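Local structure of dimeric protein of unknown function and ferredoxin-like fold (Bacteroides fragilis, 3FMB) at residues 50-53 against 54-58. The protein is of unknown function but forms a dimer of ferredoxin-like subunits and belongs to the stress-responsive A/B barrel family. Residues are numbered along the deposited sequence; the frame is centred on the assembly and turned at random.
Sequences EALP and AKISV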
ATOM      1  N   GLU A  50     -13.499   2.745  -8.210  1.00 31.14           N
ATOM      2  CA  GLU A  50     -13.279   4.022  -8.843  1.00 33.20           C
ATOM      3  C   GLU A  50     -14.597   4.797  -9.120  1.00 31.99           C
ATOM      4  O   GLU A  50     -14.558   6.003  -9.260  1.00 33.21           O
ATOM      5  CB  GLU A  50     -12.344   3.846 -10.056  1.00 34.09           C
ATOM      6  CG  GLU A  50     -10.919   3.469  -9.544  1.00 32.66           C
ATOM      7  CD  GLU A  50      -9.828   3.360 -10.614  1.00 41.29           C
ATOM      8  OE1 GLU A  50     -10.177   3.283 -11.799  1.00 31.91           O
ATOM      9  OE2 GLU A  50      -8.611   3.367 -10.258  1.00 33.60           O
ATOM     10  N   ALA A  51     -15.742   4.110  -9.086  1.00 31.29           N
ATOM     11  CA  ALA A  51     -17.067   4.726  -9.186  1.00 28.95           C
ATOM     12  C   ALA A  51     -17.594   5.285  -7.853  1.00 28.28           C
ATOM     13  O   ALA A  51     -18.612   5.980  -7.833  1.00 28.78           O
ATOM     14  CB  ALA A  51     -18.082   3.747  -9.758  1.00 28.74           C
ATOM     15  N   LEU A  52     -16.909   5.018  -6.752  1.00 26.60           N
ATOM     16  CA  LEU A  52     -17.420   5.383  -5.428  1.00 27.29           C
ATOM     17  C   LEU A  52     -17.397   6.866  -5.087  1.00 24.98           C
ATOM     18  O   LEU A  52     -18.276   7.325  -4.374  1.00 24.85           O
ATOM     19  CB  LEU A  52     -16.667   4.602  -4.339  1.00 25.32           C
ATOM     20  CG  LEU A  52     -16.840   3.076  -4.279  1.00 26.07           C
ATOM     21  CD1 LEU A  52     -15.956   2.509  -3.159  1.00 25.79           C
ATOM     22  CD2 LEU A  52     -18.321   2.722  -4.091  1.00 23.62           C
ATOM     23  N   PRO A  53     -16.392   7.628  -5.556  1.00 25.40           N
ATOM     24  CA  PRO A  53     -16.434   9.062  -5.157  1.00 28.21           C
ATOM     25  C   PRO A  53     -17.744   9.806  -5.438  1.00 28.30           C
ATOM     26  O   PRO A  53     -18.122  10.683  -4.659  1.00 29.85           O
ATOM     27  CB  PRO A  53     -15.227   9.672  -5.896  1.00 27.62           C
ATOM     28  CG  PRO A  53     -14.294   8.511  -6.112  1.00 27.82           C
ATOM     29  CD  PRO A  53     -15.176   7.315  -6.340  1.00 26.25           C
ATOM     30  N   ALA A  54     -18.462   9.445  -6.498  1.00 29.71           N
ATOM     31  CA  ALA A  54     -19.760  10.059  -6.797  1.00 29.39           C
ATOM     32  C   ALA A  54     -20.868   9.702  -5.789  1.00 30.57           C
ATOM     33  O   ALA A  54     -21.857  10.444  -5.653  1.00 29.66           O
ATOM     34  CB  ALA A  54     -20.202   9.683  -8.190  1.00 28.51           C
ATOM     35  N   LYS A  55     -20.703   8.566  -5.120  0.50 29.22           N
ATOM     36  CA  LYS A  55     -21.643   8.072  -4.121  0.50 29.70           C
ATOM     37  C   LYS A  55     -21.206   8.445  -2.698  0.50 29.78           C
ATOM     38  O   LYS A  55     -22.041   8.726  -1.853  0.50 28.48           O
ATOM     39  CB  LYS A  55     -21.761   6.547  -4.227  0.50 30.97           C
ATOM     40  CG  LYS A  55     -22.327   6.015  -5.554  0.50 31.96           C
ATOM     41  CD  LYS A  55     -23.647   6.696  -5.918  0.50 31.13           C
ATOM     42  CE  LYS A  55     -24.453   5.920  -6.956  0.50 33.97           C
ATOM     43  NZ  LYS A  55     -25.560   5.131  -6.338  0.50 38.10           N
ATOM     44  N   ILE A  56     -19.898   8.480  -2.451  1.00 28.91           N
ATOM     45  CA  ILE A  56     -19.343   8.632  -1.096  1.00 28.76           C
ATOM     46  C   ILE A  56     -18.498   9.895  -1.001  1.00 29.88           C
ATOM     47  O   ILE A  56     -17.316   9.920  -1.387  1.00 30.19           O
ATOM     48  CB  ILE A  56     -18.487   7.405  -0.662  1.00 28.77           C
ATOM     49  CG1 ILE A  56     -19.215   6.089  -0.972  1.00 26.52           C
ATOM     50  CG2 ILE A  56     -18.138   7.538   0.839  1.00 28.37           C
ATOM     51  CD1 ILE A  56     -18.482   4.772  -0.532  1.00 23.72           C
ATOM     52  N   SER A  57     -19.116  10.945  -0.484  1.00 29.10           N
ATOM     53  CA  SER A  57     -18.530  12.282  -0.527  1.00 29.30           C
ATOM     54  C   SER A  57     -17.279  12.414   0.339  1.00 28.59           C
ATOM     55  O   SER A  57     -16.419  13.244   0.050  1.00 29.19           O
ATOM     56  CB  SER A  57     -19.565  13.328  -0.112  1.00 32.40           C
ATOM     57  OG  SER A  57     -19.822  13.236   1.274  1.00 33.07           O
ATOM     58  N   VAL A  58     -17.147  11.603   1.386  1.00 28.50           N
ATOM     59  CA  VAL A  58     -15.953  11.689   2.248  1.00 28.99           C
ATOM     60  C   VAL A  58     -14.647  11.202   1.581  1.00 28.94           C
ATOM     61  O   VAL A  58     -13.569  11.425   2.137  1.00 28.78           O
ATOM     62  CB  VAL A  58     -16.114  10.982   3.651  1.00 29.36           C
ATOM     63  CG1 VAL A  58     -17.223  11.612   4.463  1.00 32.20           C
ATOM     64  CG2 VAL A  58     -16.296   9.479   3.533  1.00 29.77           C
TER
HETATM   65  O   HOH W   1     -17.096   8.574  -9.055  1.00 43.40           O
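Leu52 and Ile56 carry the buried side of a single helix-like turn in the loop between helix 35-50 and strand 61-66. Their side chains run side by side in the same direction, and CD2 of Leu52 meets CD1 of Ile56 at 4.1 Å. In Ile56, CG1 lies beside the backbone N (chi1 -47°), and the extended second torsion carries CD1 out along CG1 to lie beside Leu52 CD2. Both residues also touch Tyr91 and His97, so the pair packs the turn onto helices 85-93 and 95-102.

The backbone is gripped at one atom. Leu52 O accepts from Ile56 N at 2.8 Å, the donor lying almost in line with the carbonyl, and from Lys55 N, also at 2.8 Å, from above the carbonyl plane. Both bonds are bent at the hydrogen, with N-H...O angles of 149° from Ile56 and 139° from Lys55. The outer side is looser: Pro53, Ala54 and Lys55 are exposed, and a water bridges part of it, accepting from Ala54 N at 3.0 Å and donating weakly to Ala51 O.

The chemistry therefore implies a turn closed by one carbonyl acceptor shared between the i+3 and i+4 amides and by an apolar pair, with a water taking the N-H of Ala54.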